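Local atomic coordinates of Serpin48 (Tenebrio molitor, PDB entry 3OZQ), a protein that inhibits the serine protease SPE with high specificity, as a serpin of insect innate immunity. Residues S37-A42 with Y89-A94; L81-N86 with K361-I366; G54-E59 with A296-I301; L64-D69 with G75-V80; F189-S192 with V196-V199. One frame throughout, in Å; residues are numbered along the deposited sequence.

Interaction 1: S37-A42 with Y89-A94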
# COMPACT_ATOMS: atom_id res chain seq x y z
N SER A 37 0.85 0.64 -1.42
CA SER A 37 1.21 0.16 -0.10
C SER A 37 2.71 0.29 0.13
O SER A 37 3.48 -0.63 -0.18
CB SER A 37 0.81 -1.29 0.10
OG SER A 37 1.14 -1.69 1.42
N PRO A 38 3.14 1.44 0.65
CA PRO A 38 4.57 1.54 1.00
C PRO A 38 4.98 0.46 2.00
O PRO A 38 6.07 -0.12 1.89
CB PRO A 38 4.67 2.95 1.59
CG PRO A 38 3.52 3.71 0.92
CD PRO A 38 2.41 2.70 0.86
N PHE A 39 4.10 0.16 2.95
CA PHE A 39 4.39 -0.88 3.94
C PHE A 39 4.72 -2.21 3.28
O PHE A 39 5.78 -2.80 3.54
CB PHE A 39 3.20 -1.08 4.88
CG PHE A 39 3.21 -2.42 5.56
CD1 PHE A 39 2.45 -3.47 5.08
CD2 PHE A 39 4.01 -2.63 6.68
CE1 PHE A 39 2.49 -4.71 5.69
CE2 PHE A 39 4.04 -3.86 7.30
CZ PHE A 39 3.27 -4.90 6.81
N SER A 40 3.83 -2.71 2.42
CA SER A 40 4.02 -4.03 1.83
C SER A 40 5.30 -4.08 0.97
O SER A 40 6.10 -5.03 1.06
CB SER A 40 2.78 -4.45 1.04
OG SER A 40 2.72 -5.85 0.87
N ALA A 41 5.49 -3.06 0.14
CA ALA A 41 6.69 -2.96 -0.65
C ALA A 41 7.90 -3.03 0.28
O ALA A 41 8.90 -3.70 -0.01
CB ALA A 41 6.69 -1.66 -1.44
N ALA A 42 7.81 -2.34 1.42
CA ALA A 42 8.90 -2.28 2.38
C ALA A 42 9.25 -3.66 2.93
O ALA A 42 10.42 -4.00 3.06
CB ALA A 42 8.56 -1.32 3.52
N TYR A 89 -10.66 -8.44 10.22
CA TYR A 89 -10.14 -7.94 8.94
C TYR A 89 -8.90 -8.68 8.48
O TYR A 89 -8.12 -9.19 9.29
CB TYR A 89 -9.83 -6.45 9.05
CG TYR A 89 -8.73 -6.10 10.03
CD1 TYR A 89 -7.39 -6.39 9.75
CD2 TYR A 89 -9.02 -5.48 11.23
CE1 TYR A 89 -6.39 -6.05 10.65
CE2 TYR A 89 -8.03 -5.14 12.13
CZ TYR A 89 -6.72 -5.43 11.84
OH TYR A 89 -5.74 -5.09 12.75
N THR A 90 -8.69 -8.71 7.16
CA THR A 90 -7.57 -9.46 6.59
C THR A 90 -6.85 -8.72 5.46
O THR A 90 -7.46 -8.25 4.51
CB THR A 90 -8.05 -10.80 6.01
OG1 THR A 90 -9.10 -11.32 6.83
CG2 THR A 90 -6.89 -11.80 5.94
N LEU A 91 -5.53 -8.64 5.58
CA LEU A 91 -4.69 -8.23 4.47
C LEU A 91 -4.28 -9.47 3.67
O LEU A 91 -3.75 -10.43 4.24
CB LEU A 91 -3.45 -7.53 4.99
CG LEU A 91 -2.47 -7.07 3.91
CD1 LEU A 91 -3.15 -6.00 3.03
CD2 LEU A 91 -1.22 -6.52 4.56
N HIS A 92 -4.57 -9.47 2.37
CA HIS A 92 -4.16 -10.54 1.48
C HIS A 92 -2.96 -10.06 0.67
O HIS A 92 -3.00 -8.99 0.08
CB HIS A 92 -5.30 -10.94 0.53
CG HIS A 92 -6.52 -11.45 1.24
ND1 HIS A 92 -7.47 -10.62 1.79
CD2 HIS A 92 -6.93 -12.72 1.51
CE1 HIS A 92 -8.42 -11.35 2.36
NE2 HIS A 92 -8.11 -12.62 2.21
N THR A 93 -1.89 -10.85 0.67
CA THR A 93 -0.69 -10.49 -0.08
C THR A 93 -0.20 -11.70 -0.84
O THR A 93 -0.30 -12.83 -0.36
CB THR A 93 0.43 -10.00 0.87
OG1 THR A 93 1.00 -11.13 1.55
CG2 THR A 93 -0.12 -9.04 1.89
N ALA A 94 0.32 -11.46 -2.03
CA ALA A 94 1.02 -12.49 -2.77
C ALA A 94 2.34 -11.86 -3.15
O ALA A 94 2.42 -11.14 -4.15
CB ALA A 94 0.24 -12.89 -4.00
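Phe39 and Ser40, in the first turn of helix 38-50, face Leu91 and Thr93 of strand 90-100. In the serpin fold this is the shutter region, where the start of helix B lies against the large A sheet. The contact is light, with 83 Å² buried in all. The ring of Phe39 meets Leu91 through one atom on each side. Its CE1 lies 4.3 Å from Leu91 CD2, and the methyl comes at the ring obliquely. Leu91 CG is anti to the backbone N (chi1 179°), and from there CD2 reaches toward the helix. One helix position further on, Ser40 OG approaches Thr93 CG2 at 4.4 Å. This is a hydroxyl beside a methyl and adds little attraction. The nearest CA atoms are also here, Ser40 CA and Thr93 CA, 8.2 Å apart. Side chains therefore bridge the distance between helix and strand.

The second shell fixes these groups. Phe39 also rests on Val15 of helix 10-29, and its ring is part of a larger apolar cluster. Ser40 OG is hydrogen-bonded to Asn167 OD1 of strand 163-174, the next strand of the sheet. Its hydroxyl is thus satisfied although it is buried. Backbone bonds from Thr90, His92 and Ala94 hold strand 90-100 to that same strand. The helix start is set by Ser37 at the N-cap. Ser37 OG accepts from Ser40 N at 3.0 Å with an N-H...O angle of 160°, and the same oxygen is bonded to Leu367 O.

Interaction 2: L81-N86 with K361-I366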
# COMPACT_ATOMS: atom_id res chain seq x y z
N LEU A 81 3.79 -8.21 10.42
CA LEU A 81 3.09 -9.09 9.48
C LEU A 81 2.13 -10.08 10.15
O LEU A 81 1.06 -10.36 9.63
CB LEU A 81 4.08 -9.84 8.60
CG LEU A 81 4.65 -9.06 7.41
CD1 LEU A 81 5.59 -9.96 6.62
CD2 LEU A 81 3.53 -8.52 6.53
N SER A 82 2.53 -10.61 11.30
CA SER A 82 1.70 -11.57 12.01
C SER A 82 0.39 -10.94 12.52
O SER A 82 -0.62 -11.63 12.67
CB SER A 82 2.47 -12.19 13.17
OG SER A 82 2.67 -11.23 14.20
N LYS A 83 0.42 -9.65 12.79
CA LYS A 83 -0.76 -8.98 13.36
C LYS A 83 -1.77 -8.52 12.30
O LYS A 83 -2.96 -8.37 12.60
CB LYS A 83 -0.34 -7.81 14.24
CG LYS A 83 0.42 -8.25 15.48
CD LYS A 83 0.96 -7.08 16.27
CE LYS A 83 1.74 -7.56 17.49
NZ LYS A 83 2.11 -6.45 18.40
N LEU A 84 -1.31 -8.30 11.08
CA LEU A 84 -2.21 -7.86 10.01
C LEU A 84 -3.19 -8.98 9.62
O LEU A 84 -3.84 -8.92 8.56
CB LEU A 84 -1.41 -7.38 8.80
CG LEU A 84 -0.28 -6.41 9.15
CD1 LEU A 84 0.32 -5.81 7.90
CD2 LEU A 84 -0.74 -5.32 10.08
N THR A 85 -3.27 -10.01 10.46
CA THR A 85 -4.33 -11.01 10.38
C THR A 85 -5.17 -10.93 11.65
O THR A 85 -4.67 -11.10 12.76
CB THR A 85 -3.78 -12.44 10.18
OG1 THR A 85 -4.88 -13.36 10.10
CG2 THR A 85 -2.86 -12.85 11.34
N ASN A 86 -6.45 -10.66 11.46
CA ASN A 86 -7.37 -10.39 12.56
C ASN A 86 -8.59 -11.26 12.33
O ASN A 86 -8.72 -11.91 11.29
CB ASN A 86 -7.76 -8.90 12.55
CG ASN A 86 -8.39 -8.42 13.86
OD1 ASN A 86 -9.61 -8.32 14.00
ND2 ASN A 86 -7.54 -8.09 14.83
N LYS A 361 -4.98 2.64 8.16
CA LYS A 361 -4.05 2.36 9.26
C LYS A 361 -4.47 1.13 10.02
O LYS A 361 -5.66 0.87 10.19
CB LYS A 361 -4.00 3.49 10.28
CG LYS A 361 -3.14 4.68 9.94
CD LYS A 361 -3.01 5.63 11.15
CE LYS A 361 -4.38 6.12 11.63
NZ LYS A 361 -4.31 7.08 12.78
N VAL A 362 -3.49 0.37 10.48
CA VAL A 362 -3.75 -0.70 11.42
C VAL A 362 -2.78 -0.56 12.59
O VAL A 362 -1.56 -0.62 12.41
CB VAL A 362 -3.61 -2.08 10.78
CG1 VAL A 362 -3.64 -3.16 11.86
CG2 VAL A 362 -4.72 -2.30 9.76
N LYS A 363 -3.32 -0.33 13.78
CA LYS A 363 -2.50 -0.24 14.98
C LYS A 363 -1.43 0.83 14.82
O LYS A 363 -0.24 0.59 15.08
CB LYS A 363 -1.89 -1.61 15.30
CG LYS A 363 -2.93 -2.72 15.18
CD LYS A 363 -2.46 -4.05 15.74
CE LYS A 363 -3.59 -5.07 15.71
NZ LYS A 363 -3.23 -6.37 16.35
N GLY A 364 -1.86 2.01 14.36
CA GLY A 364 -0.97 3.15 14.19
C GLY A 364 -0.10 3.07 12.95
O GLY A 364 0.61 4.02 12.60
N MET A 365 -0.14 1.94 12.26
CA MET A 365 0.68 1.82 11.05
C MET A 365 -0.11 1.97 9.75
O MET A 365 -1.11 1.28 9.53
CB MET A 365 1.42 0.50 11.05
CG MET A 365 2.51 0.44 9.99
SD MET A 365 3.33 -1.14 10.04
CE MET A 365 2.00 -2.24 9.60
N ILE A 366 0.35 2.88 8.90
CA ILE A 366 -0.23 3.05 7.56
C ILE A 366 0.03 1.83 6.66
O ILE A 366 1.18 1.46 6.42
CB ILE A 366 0.29 4.32 6.89
CG1 ILE A 366 -0.13 5.55 7.71
CG2 ILE A 366 -0.25 4.44 5.44
CD1 ILE A 366 0.40 6.86 7.18
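A type I' turn from Val362 to Met365 faces Leu84, the residue at which the chain leaves helix 70-83, and Leu84 CA is 7.5 Å from Val362 CA. The turn is closed in both directions, by Val362 N to Met365 O at 2.7 Å and Met365 N to Val362 O at 2.9 Å. It joins the last two strands of the serpin B sheet as a tight hairpin. Leu84 carries the apolar part of the contact with one methyl. Its CD2 touches Val362 CG1 at 4.0 Å and Met365 CE at 4.2 Å. The methionine starts out extended and then bends at its sulfur (chi3 64°), which brings CE to Leu84 with the two side chains at about a right angle. Phe39 of helix 38-50 packs against both Leu84 and Met365.

Toward the outside, Lys363 stretches across Lys83. Its NZ lies 3.9 Å from Lys83 CB, beside the aliphatic root of the other lysine. The two ammonium nitrogens, Lys83 NZ and Lys363 NZ, are 5.7 Å apart. Glu79 forms a long, weak ion pair with Lys83. The attraction therefore probably comes mainly from the buried methyl groups, while the lysines at the rim are likely to repel each other mildly.

Interaction 3: G54-E59 with A296-I301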
# COMPACT_ATOMS: atom_id res chain seq x y z
N GLY A 54 27.11 -6.35 1.85
CA GLY A 54 27.94 -5.18 1.72
C GLY A 54 27.19 -3.88 1.57
O GLY A 54 26.23 -3.62 2.30
N ASP A 55 27.62 -3.05 0.64
CA ASP A 55 26.98 -1.75 0.47
C ASP A 55 25.58 -1.87 -0.15
O ASP A 55 24.69 -1.08 0.16
CB ASP A 55 27.88 -0.80 -0.34
CG ASP A 55 29.15 -0.41 0.42
OD1 ASP A 55 29.81 -1.31 0.98
OD2 ASP A 55 29.48 0.80 0.47
N THR A 56 25.38 -2.88 -1.01
CA THR A 56 24.05 -3.21 -1.52
C THR A 56 23.02 -3.31 -0.40
O THR A 56 22.06 -2.54 -0.37
CB THR A 56 24.03 -4.56 -2.26
OG1 THR A 56 24.95 -4.54 -3.36
CG2 THR A 56 22.64 -4.85 -2.78
N ALA A 57 23.21 -4.26 0.51
CA ALA A 57 22.25 -4.48 1.59
C ALA A 57 22.15 -3.27 2.51
O ALA A 57 21.08 -2.98 3.05
CB ALA A 57 22.61 -5.71 2.37
N GLU A 58 23.27 -2.58 2.69
CA GLU A 58 23.33 -1.45 3.60
C GLU A 58 22.52 -0.26 3.08
O GLU A 58 21.86 0.43 3.85
CB GLU A 58 24.79 -1.04 3.84
CG GLU A 58 24.95 0.13 4.81
CD GLU A 58 24.38 -0.16 6.18
OE1 GLU A 58 24.16 -1.36 6.51
OE2 GLU A 58 24.13 0.80 6.94
N GLU A 59 22.59 -0.02 1.78
CA GLU A 59 21.78 1.01 1.14
C GLU A 59 20.31 0.77 1.43
O GLU A 59 19.63 1.63 1.98
CB GLU A 59 22.00 1.01 -0.37
CG GLU A 59 22.86 2.13 -0.89
CD GLU A 59 23.02 2.07 -2.40
OE1 GLU A 59 22.34 1.23 -3.04
OE2 GLU A 59 23.83 2.85 -2.95
N ALA A 296 25.91 -4.77 -7.78
CA ALA A 296 24.90 -5.45 -6.97
C ALA A 296 25.42 -6.74 -6.36
O ALA A 296 26.14 -7.51 -7.00
CB ALA A 296 23.65 -5.72 -7.79
N ASP A 297 25.03 -6.98 -5.11
CA ASP A 297 25.42 -8.20 -4.44
C ASP A 297 24.26 -8.92 -3.79
O ASP A 297 23.98 -8.74 -2.60
CB ASP A 297 26.53 -7.94 -3.41
CG ASP A 297 27.19 -9.23 -2.93
OD1 ASP A 297 26.63 -10.32 -3.21
OD2 ASP A 297 28.26 -9.15 -2.28
N LEU A 298 23.60 -9.77 -4.59
CA LEU A 298 22.51 -10.61 -4.12
C LEU A 298 22.93 -12.05 -3.87
O LEU A 298 22.11 -12.96 -4.00
CB LEU A 298 21.38 -10.63 -5.15
CG LEU A 298 20.87 -9.35 -5.82
CD1 LEU A 298 19.40 -9.54 -6.11
CD2 LEU A 298 21.09 -8.11 -4.99
N SER A 299 24.20 -12.25 -3.50
CA SER A 299 24.76 -13.59 -3.30
C SER A 299 24.08 -14.39 -2.19
O SER A 299 24.27 -15.60 -2.08
CB SER A 299 26.28 -13.52 -3.05
OG SER A 299 26.61 -12.62 -2.00
N GLY A 300 23.32 -13.71 -1.34
CA GLY A 300 22.52 -14.37 -0.33
C GLY A 300 21.30 -15.04 -0.92
O GLY A 300 20.68 -15.89 -0.30
N ILE A 301 20.94 -14.65 -2.14
CA ILE A 301 19.79 -15.27 -2.79
C ILE A 301 20.25 -16.46 -3.62
O ILE A 301 19.75 -17.58 -3.48
CB ILE A 301 19.01 -14.24 -3.64
CG1 ILE A 301 18.43 -13.15 -2.73
CG2 ILE A 301 17.92 -14.93 -4.45
CD1 ILE A 301 17.98 -11.91 -3.47
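Thr56, in the first turn of helix 54-63, meets Ala296, Asp297 and Leu298. The segment starts at Gly54, whose positive phi suits glycine and whose O accepts from Glu58 N. Thr56 follows, buried, and uses both branches. Its OG1 lies 3.0 Å from Asp297 N in a weak, bent hydrogen bond (133°) and 3.7 Å from Ala296 CA. Its CG2, anti to the backbone N, turns to Leu298 CD2 at 4.2 Å. At the end of the segment Glu59 OE1 takes bonds from Lys289 N and Lys290 N, a second link to the region after helix 279-286.

The loop facing Thr56 is shaped by an Asx turn. Asp297 OD1 accepts from Ser299 N at 3.1 Å and from Ser299 OG at 2.6 Å, the hydroxyl coming on the syn side, 21° out of the carboxylate plane. With Asp297 replaced by an alanine, both Ser299 donors would probably lose this acceptor, and the loop beside Thr56 would be freer to move. The contact sets helix 54-63 against the loop between helix 279-286 and strand 310-321, and Ser299 and Ile301 tie that loop to Arg106, just ahead of helix 107-115.

Interaction 4: L64-D69 with G75-V80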
# COMPACT_ATOMS: atom_id res chain seq x y z
N LEU A 64 15.17 2.31 3.94
CA LEU A 64 14.04 1.87 4.73
C LEU A 64 14.14 2.53 6.10
O LEU A 64 13.26 2.35 6.95
CB LEU A 64 14.00 0.35 4.84
CG LEU A 64 13.66 -0.38 3.54
CD1 LEU A 64 13.53 -1.88 3.78
CD2 LEU A 64 12.39 0.16 2.91
N HIS A 65 15.20 3.33 6.28
CA HIS A 65 15.56 3.91 7.57
C HIS A 65 15.25 2.85 8.64
O HIS A 65 14.76 3.15 9.73
CB HIS A 65 14.87 5.27 7.83
CG HIS A 65 15.63 6.46 7.27
ND1 HIS A 65 16.73 7.00 7.89
CD2 HIS A 65 15.41 7.22 6.16
CE1 HIS A 65 17.17 8.03 7.19
NE2 HIS A 65 16.40 8.19 6.13
N PHE A 66 15.54 1.61 8.27
CA PHE A 66 15.35 0.43 9.11
C PHE A 66 16.57 0.16 10.00
O PHE A 66 17.67 0.63 9.73
CB PHE A 66 15.10 -0.80 8.23
CG PHE A 66 14.33 -1.87 8.93
CD1 PHE A 66 13.88 -1.69 10.23
CD2 PHE A 66 14.05 -3.06 8.28
CE1 PHE A 66 13.17 -2.68 10.88
CE2 PHE A 66 13.33 -4.06 8.92
CZ PHE A 66 12.89 -3.86 10.22
N VAL A 67 16.36 -0.62 11.06
CA VAL A 67 17.39 -0.81 12.10
C VAL A 67 18.56 -1.70 11.67
O VAL A 67 18.42 -2.56 10.79
CB VAL A 67 16.79 -1.36 13.41
CG1 VAL A 67 15.60 -0.52 13.85
CG2 VAL A 67 16.40 -2.83 13.25
N GLY A 68 19.70 -1.50 12.32
CA GLY A 68 20.93 -2.18 11.96
C GLY A 68 20.94 -3.68 12.14
O GLY A 68 21.25 -4.42 11.20
N ASP A 69 20.59 -4.14 13.34
CA ASP A 69 20.75 -5.56 13.68
C ASP A 69 19.77 -6.45 12.91
O ASP A 69 18.61 -6.08 12.72
CB ASP A 69 20.61 -5.77 15.19
CG ASP A 69 21.38 -7.00 15.68
OD1 ASP A 69 21.05 -7.52 16.77
OD2 ASP A 69 22.33 -7.43 14.98
N GLY A 75 12.93 -9.78 13.27
CA GLY A 75 11.93 -9.92 14.32
C GLY A 75 10.85 -8.86 14.19
O GLY A 75 9.66 -9.15 14.31
N ALA A 76 11.28 -7.63 13.93
CA ALA A 76 10.38 -6.49 13.82
C ALA A 76 9.36 -6.67 12.70
O ALA A 76 8.16 -6.48 12.91
CB ALA A 76 11.19 -5.23 13.61
N VAL A 77 9.85 -7.03 11.52
CA VAL A 77 8.97 -7.29 10.38
C VAL A 77 8.07 -8.49 10.63
O VAL A 77 6.92 -8.53 10.21
CB VAL A 77 9.79 -7.53 9.10
CG1 VAL A 77 8.88 -7.98 7.97
CG2 VAL A 77 10.57 -6.28 8.74
N LYS A 78 8.61 -9.48 11.32
CA LYS A 78 7.86 -10.69 11.61
C LYS A 78 6.66 -10.36 12.51
O LYS A 78 5.59 -10.93 12.33
CB LYS A 78 8.77 -11.71 12.29
CG LYS A 78 8.07 -12.96 12.78
CD LYS A 78 7.69 -13.89 11.65
CE LYS A 78 7.27 -15.25 12.19
NZ LYS A 78 8.37 -15.93 12.95
N GLU A 79 6.85 -9.43 13.45
CA GLU A 79 5.75 -9.06 14.34
C GLU A 79 4.61 -8.31 13.62
O GLU A 79 3.45 -8.70 13.73
CB GLU A 79 6.24 -8.26 15.57
CG GLU A 79 5.13 -8.01 16.61
CD GLU A 79 5.65 -7.46 17.95
OE1 GLU A 79 5.90 -6.23 18.03
OE2 GLU A 79 5.80 -8.24 18.92
N VAL A 80 4.94 -7.26 12.89
CA VAL A 80 3.91 -6.52 12.17
C VAL A 80 3.10 -7.43 11.25
O VAL A 80 1.87 -7.45 11.29
CB VAL A 80 4.47 -5.32 11.38
CG1 VAL A 80 5.02 -4.27 12.32
CG2 VAL A 80 5.54 -5.79 10.41
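Phe66 makes the apolar contacts, reaching from the loop after helix 54-63 to Ala76 and Val77 on helix 70-83. Two methyl groups meet the far end of its ring. Val77 CG2 is the nearer, 3.5 Å from Phe66 CE2 and 3.7 Å from Phe66 CZ, and comes in obliquely. Ala76 CB lies at the ring edge, close to the ring plane, 4.0 Å from Phe66 CZ. Phe66 extends away from its backbone N (chi1 -154°). Its ring plane passes almost through CA (chi2 2°), instead of standing across the CA-CB bond as is usual for phenylalanine. Val77 puts CG2 beside its own backbone N, on the side of the ring. Phe11 of helix 10-29, helix A of the serpin fold, meets the ring of Phe66 with planes at about 35° and also touches Val77, so two helices and the loop share this patch.

Backbone bonds shape the two segments separately. Helix 54-63, serpin helix C, ends in a Schellman motif, with His65 at positive phi, and the chain then runs through a short loop to helix 70-83, helix D. Asp69 is its N-cap, but the side chain makes no capping bond. Further along, Glu79 N bonds to Gly75 O at 3.0 Å, while Val80 N to Ala76 O is weak at 3.3 Å.

Charged groups stay apart from the ring. Asp69 OD1 has a long, weak ion pair with Lys72. Phe66 thus ties the loop to the middle of helix 70-83, and this cohesion comes from dispersion and burial of carbon, with methyls packed about a ring and no polar group between them.

Interaction 5: F189-S192 with V196-V199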
# COMPACT_ATOMS: atom_id res chain seq x y z
N PHE A 189 -19.92 15.63 -7.43
CA PHE A 189 -18.53 15.50 -7.04
C PHE A 189 -17.78 16.49 -7.91
O PHE A 189 -17.82 16.41 -9.14
CB PHE A 189 -18.00 14.07 -7.26
CG PHE A 189 -16.58 13.86 -6.78
CD1 PHE A 189 -15.51 14.11 -7.61
CD2 PHE A 189 -16.32 13.44 -5.48
CE1 PHE A 189 -14.20 13.93 -7.17
CE2 PHE A 189 -15.02 13.26 -5.03
CZ PHE A 189 -13.96 13.51 -5.87
N HIS A 190 -17.11 17.44 -7.28
CA HIS A 190 -16.37 18.45 -8.03
C HIS A 190 -14.93 18.04 -8.23
O HIS A 190 -14.15 18.09 -7.30
CB HIS A 190 -16.41 19.78 -7.29
CG HIS A 190 -17.79 20.24 -6.94
ND1 HIS A 190 -18.68 20.67 -7.89
CD2 HIS A 190 -18.42 20.33 -5.75
CE1 HIS A 190 -19.82 21.01 -7.30
NE2 HIS A 190 -19.68 20.82 -6.00
N LYS A 191 -14.58 17.67 -9.46
CA LYS A 191 -13.20 17.36 -9.81
C LYS A 191 -12.36 18.63 -9.78
O LYS A 191 -11.13 18.59 -9.65
CB LYS A 191 -13.13 16.72 -11.19
CG LYS A 191 -14.00 15.48 -11.34
CD LYS A 191 -13.93 14.92 -12.76
CE LYS A 191 -14.94 13.80 -12.96
NZ LYS A 191 -15.03 13.35 -14.39
N SER A 192 -13.06 19.76 -9.91
CA SER A 192 -12.47 21.09 -9.82
C SER A 192 -13.63 22.06 -9.85
O SER A 192 -14.78 21.65 -10.00
CB SER A 192 -11.51 21.37 -10.98
OG SER A 192 -12.15 21.28 -12.24
N VAL A 196 -18.18 19.30 -12.76
CA VAL A 196 -18.92 18.52 -11.77
C VAL A 196 -19.43 17.21 -12.36
O VAL A 196 -19.70 17.12 -13.56
CB VAL A 196 -20.16 19.29 -11.27
CG1 VAL A 196 -20.91 18.49 -10.22
CG2 VAL A 196 -19.76 20.66 -10.75
N VAL A 197 -19.58 16.19 -11.51
CA VAL A 197 -20.19 14.94 -11.93
C VAL A 197 -21.16 14.39 -10.89
O VAL A 197 -21.12 14.76 -9.71
CB VAL A 197 -19.13 13.89 -12.30
CG1 VAL A 197 -18.33 13.48 -11.08
CG2 VAL A 197 -19.79 12.67 -12.93
N GLN A 198 -22.04 13.50 -11.33
CA GLN A 198 -22.96 12.80 -10.44
C GLN A 198 -22.46 11.38 -10.21
O GLN A 198 -22.36 10.59 -11.15
CB GLN A 198 -24.36 12.78 -11.04
CG GLN A 198 -24.94 14.15 -11.25
CD GLN A 198 -25.73 14.63 -10.06
OE1 GLN A 198 -25.17 15.22 -9.14
NE2 GLN A 198 -27.04 14.39 -10.08
N VAL A 199 -22.14 11.05 -8.97
CA VAL A 199 -21.65 9.71 -8.67
C VAL A 199 -22.34 9.19 -7.42
O VAL A 199 -22.89 9.95 -6.65
CB VAL A 199 -20.12 9.70 -8.46
CG1 VAL A 199 -19.42 10.27 -9.68
CG2 VAL A 199 -19.74 10.46 -7.21
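Phe189 N donates to Val197 O at 2.7 Å, with an N-H...O angle of 144°. The return bond runs from Val197 N to Phe189 O at 3.0 Å. Phe189 O also receives a CA-H contact from Val196 CA at 3.5 Å. Phe189 and Val197 are thus a hydrogen-bonded antiparallel pair, and His190 and Val196 form the next, non-hydrogen-bonded one.

On the face of Phe189, its CB touches Val197 CG1 at 3.9 Å and Val199 CG2 at 4.0 Å. The extended chain of Lys191 lays CE against Val197 CG1, also at 3.9 Å. On the other face His190 and Val196 lie side by side. Val196 CG2 sits in the plane of the imidazole at its edge, a tight 3.1 Å from His190 ND1. A glycine in place of the histidine would probably open a gap beside Val196 and leave that valine free to turn. Beyond the pair, the His190 backbone is bonded to Asp353.

The whole is an antiparallel beta hairpin of strands 185-190 and 196-205, which belongs to the C sheet of the serpin fold.

In the fold
From the N terminus, interaction 1 opens at 37-42 and closes at 89-94, bringing helix 38-50 to the A sheet. Interaction 4 lies within that loop and packs the link between the next two helices on the second of them. Interaction 3 starts inside it at 54-59 but closes at 296-301, so the two cross; it brings helix 54-63 to the loop before strand 310-321. Interaction 2 crosses both, bringing the end of helix 70-83 to the hairpin of strands 356-362 and 365-372. Contacts 1, 2 and 4 touch around Phe39, Leu84, Met365 and Val80. Interaction 5, a hairpin enclosed by 2 and 3, lies across the molecule, its centre about 48 Å from that of interaction 3.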